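PDB 5MDN: DNA polymerase from Pyrobaculum calidifontis, which probably catalyses the template-directed addition of deoxyribonucleotides to a growing DNA strand, releasing diphosphate, as a family B polymerase. Local coordinates for residues P162-N174 with D184-G196. Sequence-based numbering, arbitrary orientation.
Sequences PLRVLAFDIEVYN and DPVVMLAVKTSDG
A167 and K192 form a reciprocal hydrogen-bonded pair of an antiparallel ladder, A167 N giving to K192 O at 2.7 Å, with K192 N returning a bond to A167 O. D169 and A190 repeat the reciprocal pair. At E171 the register slips by one residue in a classic beta bulge: E171 O accepts from both V187 N (3.0 Å) and M188 N (3.3 Å), the former in the carbonyl plane. At the other end a side chain takes over a backbone role, since S194 OG receives V165 N at 3.1 Å in an almost straight bond (168°), while S194 N gives to V165 O. The S194 hydroxyl reaches V165 N because chi1 of 52° sets it between its own backbone N and carbonyl carbon.

Strands 165-172 and 186-193 belong to the mixed sheet of the RNase H-like exonuclease domain. D169, which points to the same face as A167, E171 and K192, lies beside a magnesium ion; in this protein D169 and D236 are magnesium-binding residues.

On the opposite face, apolar contacts include those of L166, I170, L189, V191 and T193, covered in part by helix 209-222. I170 CG2 lies 3.7 Å from L189 CD1, the two side chains crossing at a slant. L166 CD1 reaches T193 CG2 at 3.7 Å and V191 CB at 4.0 Å. T193 OG1 turns to the backbone N of G196 in an ST motif and also bonds R197 N, so a valine here would probably leave both amides without that acceptor. From the bulge itself, V187 CG2 comes to the edge of the Y173 ring, 4.2 Å from CD1; Y173 CB packs on P185 CD.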
loop_
_atom_site.group_PDB
_atom_site.type_symbol
_atom_site.label_atom_id
_atom_site.label_comp_id
_atom_site.label_asym_id
_atom_site.label_seq_id
_atom_site.Cartn_x
_atom_site.Cartn_y
_atom_site.Cartn_z
ATOM N N PRO A 162 -8.074 7.741 22.618
ATOM C CA PRO A 162 -7.784 8.944 21.830
ATOM C C PRO A 162 -6.290 9.055 21.560
ATOM O O PRO A 162 -5.466 8.912 22.466
ATOM C CB PRO A 162 -8.291 10.084 22.719
ATOM C CG PRO A 162 -8.290 9.518 24.100
ATOM C CD PRO A 162 -8.647 8.072 23.934
ATOM N N LEU A 163 -5.947 9.316 20.303
ATOM C CA LEU A 163 -4.562 9.449 19.879
ATOM C C LEU A 163 -4.291 10.879 19.436
ATOM O O LEU A 163 -5.145 11.522 18.817
ATOM C CB LEU A 163 -4.237 8.482 18.736
ATOM C CG LEU A 163 -4.272 6.984 19.046
ATOM C CD1 LEU A 163 -3.866 6.179 17.822
ATOM C CD2 LEU A 163 -3.368 6.663 20.227
ATOM N N ARG A 164 -3.099 11.373 19.758
ATOM C CA ARG A 164 -2.653 12.683 19.301
ATOM C C ARG A 164 -2.036 12.515 17.917
ATOM O O ARG A 164 -0.963 11.918 17.775
ATOM C CB ARG A 164 -1.663 13.292 20.291
ATOM C CG ARG A 164 -2.277 13.632 21.642
ATOM C CD ARG A 164 -1.373 14.552 22.451
ATOM N NE ARG A 164 -0.205 13.859 22.992
ATOM C CZ ARG A 164 -0.219 13.115 24.095
ATOM N NH1 ARG A 164 -1.341 12.962 24.785
ATOM N NH2 ARG A 164 0.892 12.523 24.509
ATOM N N VAL A 165 -2.715 13.040 16.900
ATOM C CA VAL A 165 -2.315 12.886 15.508
ATOM C C VAL A 165 -1.726 14.199 15.017
ATOM O O VAL A 165 -2.251 15.280 15.313
ATOM C CB VAL A 165 -3.508 12.451 14.634
ATOM C CG1 VAL A 165 -3.059 12.164 13.214
ATOM C CG2 VAL A 165 -4.194 11.235 15.240
ATOM N N LEU A 166 -0.631 14.102 14.266
ATOM C CA LEU A 166 0.038 15.261 13.688
ATOM C C LEU A 166 0.231 15.027 12.197
ATOM O O LEU A 166 0.911 14.076 11.798
ATOM C CB LEU A 166 1.389 15.511 14.363
ATOM C CG LEU A 166 2.203 16.669 13.781
ATOM C CD1 LEU A 166 1.850 17.973 14.473
ATOM C CD2 LEU A 166 3.695 16.389 13.863
ATOM N N ALA A 167 -0.369 15.890 11.383
ATOM C CA ALA A 167 -0.114 15.930 9.952
ATOM C C ALA A 167 0.947 16.983 9.657
ATOM O O ALA A 167 1.008 18.027 10.311
ATOM C CB ALA A 167 -1.395 16.238 9.174
ATOM N N PHE A 168 1.789 16.701 8.666
ATOM C CA PHE A 168 2.828 17.648 8.290
ATOM C C PHE A 168 3.076 17.572 6.791
ATOM O O PHE A 168 2.957 16.508 6.175
ATOM C CB PHE A 168 4.125 17.398 9.072
ATOM C CG PHE A 168 5.002 16.326 8.484
ATOM C CD1 PHE A 168 4.693 14.986 8.643
ATOM C CD2 PHE A 168 6.150 16.664 7.785
ATOM C CE1 PHE A 168 5.508 14.002 8.107
ATOM C CE2 PHE A 168 6.969 15.686 7.247
ATOM C CZ PHE A 168 6.647 14.354 7.408
ATOM N N ASP A 169 3.413 18.723 6.216
ATOM C CA ASP A 169 3.729 18.850 4.802
ATOM C C ASP A 169 4.918 19.787 4.659
ATOM O O ASP A 169 5.108 20.693 5.475
ATOM C CB ASP A 169 2.524 19.375 4.007
ATOM C CG ASP A 169 2.707 19.239 2.511
ATOM O OD1 ASP A 169 2.700 18.096 2.009
ATOM O OD2 ASP A 169 2.860 20.278 1.838
ATOM N N ILE A 170 5.721 19.568 3.616
ATOM C CA ILE A 170 6.879 20.408 3.347
ATOM C C ILE A 170 6.877 20.827 1.884
ATOM O O ILE A 170 6.257 20.193 1.028
ATOM C CB ILE A 170 8.216 19.709 3.686
ATOM C CG1 ILE A 170 8.583 18.696 2.600
ATOM C CG2 ILE A 170 8.147 19.026 5.045
ATOM C CD1 ILE A 170 9.959 18.094 2.772
ATOM N N GLU A 171 7.583 21.923 1.611
ATOM C CA GLU A 171 7.922 22.317 0.252
ATOM C C GLU A 171 9.375 22.769 0.210
ATOM O O GLU A 171 9.835 23.497 1.094
ATOM C CB GLU A 171 7.001 23.429 -0.264
ATOM C CG GLU A 171 5.573 22.972 -0.538
ATOM C CD GLU A 171 5.486 21.859 -1.573
ATOM O OE1 GLU A 171 6.397 21.747 -2.421
ATOM O OE2 GLU A 171 4.503 21.088 -1.531
ATOM N N VAL A 172 10.090 22.327 -0.820
ATOM C CA VAL A 172 11.534 22.497 -0.928
ATOM C C VAL A 172 11.817 23.348 -2.158
ATOM O O VAL A 172 11.181 23.164 -3.199
ATOM C CB VAL A 172 12.254 21.136 -1.004
ATOM C CG1 VAL A 172 13.715 21.319 -1.347
ATOM C CG2 VAL A 172 12.096 20.376 0.305
ATOM N N TYR A 173 12.796 24.252 -2.040
ATOM C CA TYR A 173 13.149 25.254 -3.046
ATOM C C TYR A 173 13.105 24.729 -4.480
ATOM O O TYR A 173 12.260 25.166 -5.266
ATOM C CB TYR A 173 14.540 25.805 -2.729
ATOM C CG TYR A 173 14.901 27.059 -3.482
ATOM C CD1 TYR A 173 14.141 28.211 -3.345
ATOM C CD2 TYR A 173 16.012 27.099 -4.312
ATOM C CE1 TYR A 173 14.466 29.365 -4.023
ATOM C CE2 TYR A 173 16.347 28.251 -4.991
ATOM C CZ TYR A 173 15.569 29.380 -4.848
ATOM O OH TYR A 173 15.905 30.528 -5.528
ATOM N N ASN A 174 14.025 23.832 -4.840
ATOM C CA ASN A 174 13.993 23.076 -6.100
ATOM C C ASN A 174 14.146 23.948 -7.355
ATOM O O ASN A 174 13.699 23.563 -8.439
ATOM C CB ASN A 174 12.727 22.192 -6.169
ATOM C CG ASN A 174 11.585 22.797 -6.994
ATOM O OD1 ASN A 174 11.089 22.165 -7.927
ATOM N ND2 ASN A 174 11.168 24.010 -6.656
ATOM N N ASP A 184 19.951 23.124 -1.151
ATOM C CA ASP A 184 18.585 23.616 -1.354
ATOM C C ASP A 184 17.802 23.550 -0.048
ATOM O O ASP A 184 17.665 22.464 0.529
ATOM C CB ASP A 184 17.872 22.805 -2.432
ATOM C CG ASP A 184 18.623 22.793 -3.744
ATOM O OD1 ASP A 184 19.691 22.151 -3.815
ATOM O OD2 ASP A 184 18.142 23.425 -4.707
ATOM N N PRO A 185 17.278 24.668 0.449
ATOM C CA PRO A 185 16.674 24.692 1.784
ATOM C C PRO A 185 15.208 24.280 1.795
ATOM O O PRO A 185 14.495 24.362 0.793
ATOM C CB PRO A 185 16.820 26.165 2.186
ATOM C CG PRO A 185 16.690 26.894 0.894
ATOM C CD PRO A 185 17.371 26.018 -0.135
ATOM N N VAL A 186 14.769 23.831 2.970
ATOM C CA VAL A 186 13.353 23.572 3.221
ATOM C C VAL A 186 12.650 24.918 3.378
ATOM O O VAL A 186 12.829 25.611 4.383
ATOM C CB VAL A 186 13.148 22.688 4.457
ATOM C CG1 VAL A 186 11.668 22.574 4.795
ATOM C CG2 VAL A 186 13.750 21.309 4.229
ATOM N N VAL A 187 11.852 25.293 2.379
ATOM C CA VAL A 187 11.301 26.644 2.315
ATOM C C VAL A 187 10.139 26.812 3.290
ATOM O O VAL A 187 10.076 27.795 4.037
ATOM C CB VAL A 187 10.895 26.975 0.864
ATOM C CG1 VAL A 187 9.567 27.717 0.813
ATOM C CG2 VAL A 187 11.990 27.786 0.180
ATOM N N MET A 188 9.205 25.861 3.303
ATOM C CA MET A 188 8.048 25.932 4.183
ATOM C C MET A 188 7.754 24.553 4.752
ATOM O O MET A 188 8.018 23.530 4.116
ATOM C CB MET A 188 6.806 26.462 3.449
ATOM C CG MET A 188 6.682 27.976 3.412
ATOM S SD MET A 188 5.171 28.495 2.572
ATOM C CE MET A 188 5.108 30.229 3.017
ATOM N N LEU A 189 7.205 24.538 5.965
ATOM C CA LEU A 189 6.792 23.293 6.608
ATOM C C LEU A 189 5.581 23.603 7.476
ATOM O O LEU A 189 5.704 24.316 8.476
ATOM C CB LEU A 189 7.929 22.697 7.437
ATOM C CG LEU A 189 7.788 21.268 7.972
ATOM C CD1 LEU A 189 9.162 20.646 8.172
ATOM C CD2 LEU A 189 7.001 21.228 9.272
ATOM N N ALA A 190 4.424 23.068 7.102
ATOM C CA ALA A 190 3.210 23.229 7.885
ATOM C C ALA A 190 2.941 21.988 8.723
ATOM O O ALA A 190 3.329 20.873 8.363
ATOM C CB ALA A 190 2.004 23.510 6.990
ATOM N N VAL A 191 2.268 22.195 9.851
ATOM C CA VAL A 191 1.812 21.114 10.713
ATOM C C VAL A 191 0.360 21.376 11.086
ATOM O O VAL A 191 -0.051 22.530 11.258
ATOM C CB VAL A 191 2.685 20.970 11.980
ATOM C CG1 VAL A 191 4.123 20.635 11.610
ATOM C CG2 VAL A 191 2.637 22.244 12.820
ATOM N N LYS A 192 -0.424 20.304 11.186
ATOM C CA LYS A 192 -1.799 20.380 11.651
ATOM C C LYS A 192 -2.048 19.207 12.587
ATOM O O LYS A 192 -1.501 18.118 12.395
ATOM C CB LYS A 192 -2.797 20.371 10.483
ATOM C CG LYS A 192 -4.228 20.703 10.885
ATOM C CD LYS A 192 -5.138 20.836 9.674
ATOM C CE LYS A 192 -6.601 20.904 10.088
ATOM N NZ LYS A 192 -6.939 22.188 10.761
ATOM N N THR A 193 -2.881 19.436 13.598
ATOM C CA THR A 193 -2.984 18.536 14.735
ATOM C C THR A 193 -4.441 18.179 14.989
ATOM O O THR A 193 -5.360 18.899 14.594
ATOM C CB THR A 193 -2.389 19.152 16.014
ATOM O OG1 THR A 193 -3.300 20.122 16.549
ATOM C CG2 THR A 193 -1.059 19.828 15.725
ATOM N N SER A 194 -4.635 17.043 15.658
ATOM C CA SER A 194 -5.985 16.610 15.999
ATOM C C SER A 194 -6.622 17.519 17.044
ATOM O O SER A 194 -7.854 17.601 17.117
ATOM C CB SER A 194 -5.961 15.165 16.494
ATOM O OG SER A 194 -5.001 14.992 17.520
ATOM N N ASP A 195 -5.811 18.182 17.872
ATOM C CA ASP A 195 -6.339 19.207 18.769
ATOM C C ASP A 195 -7.063 20.299 17.990
ATOM O O ASP A 195 -8.160 20.725 18.366
ATOM C CB ASP A 195 -5.210 19.807 19.610
ATOM C CG ASP A 195 -4.765 18.894 20.734
ATOM O OD1 ASP A 195 -5.422 17.853 20.954
ATOM O OD2 ASP A 195 -3.759 19.221 21.397
ATOM N N GLY A 196 -6.458 20.761 16.896
ATOM C CA GLY A 196 -7.002 21.874 16.146
ATOM C C GLY A 196 -5.962 22.924 15.818
ATOM O O GLY A 196 -6.283 23.964 15.233
#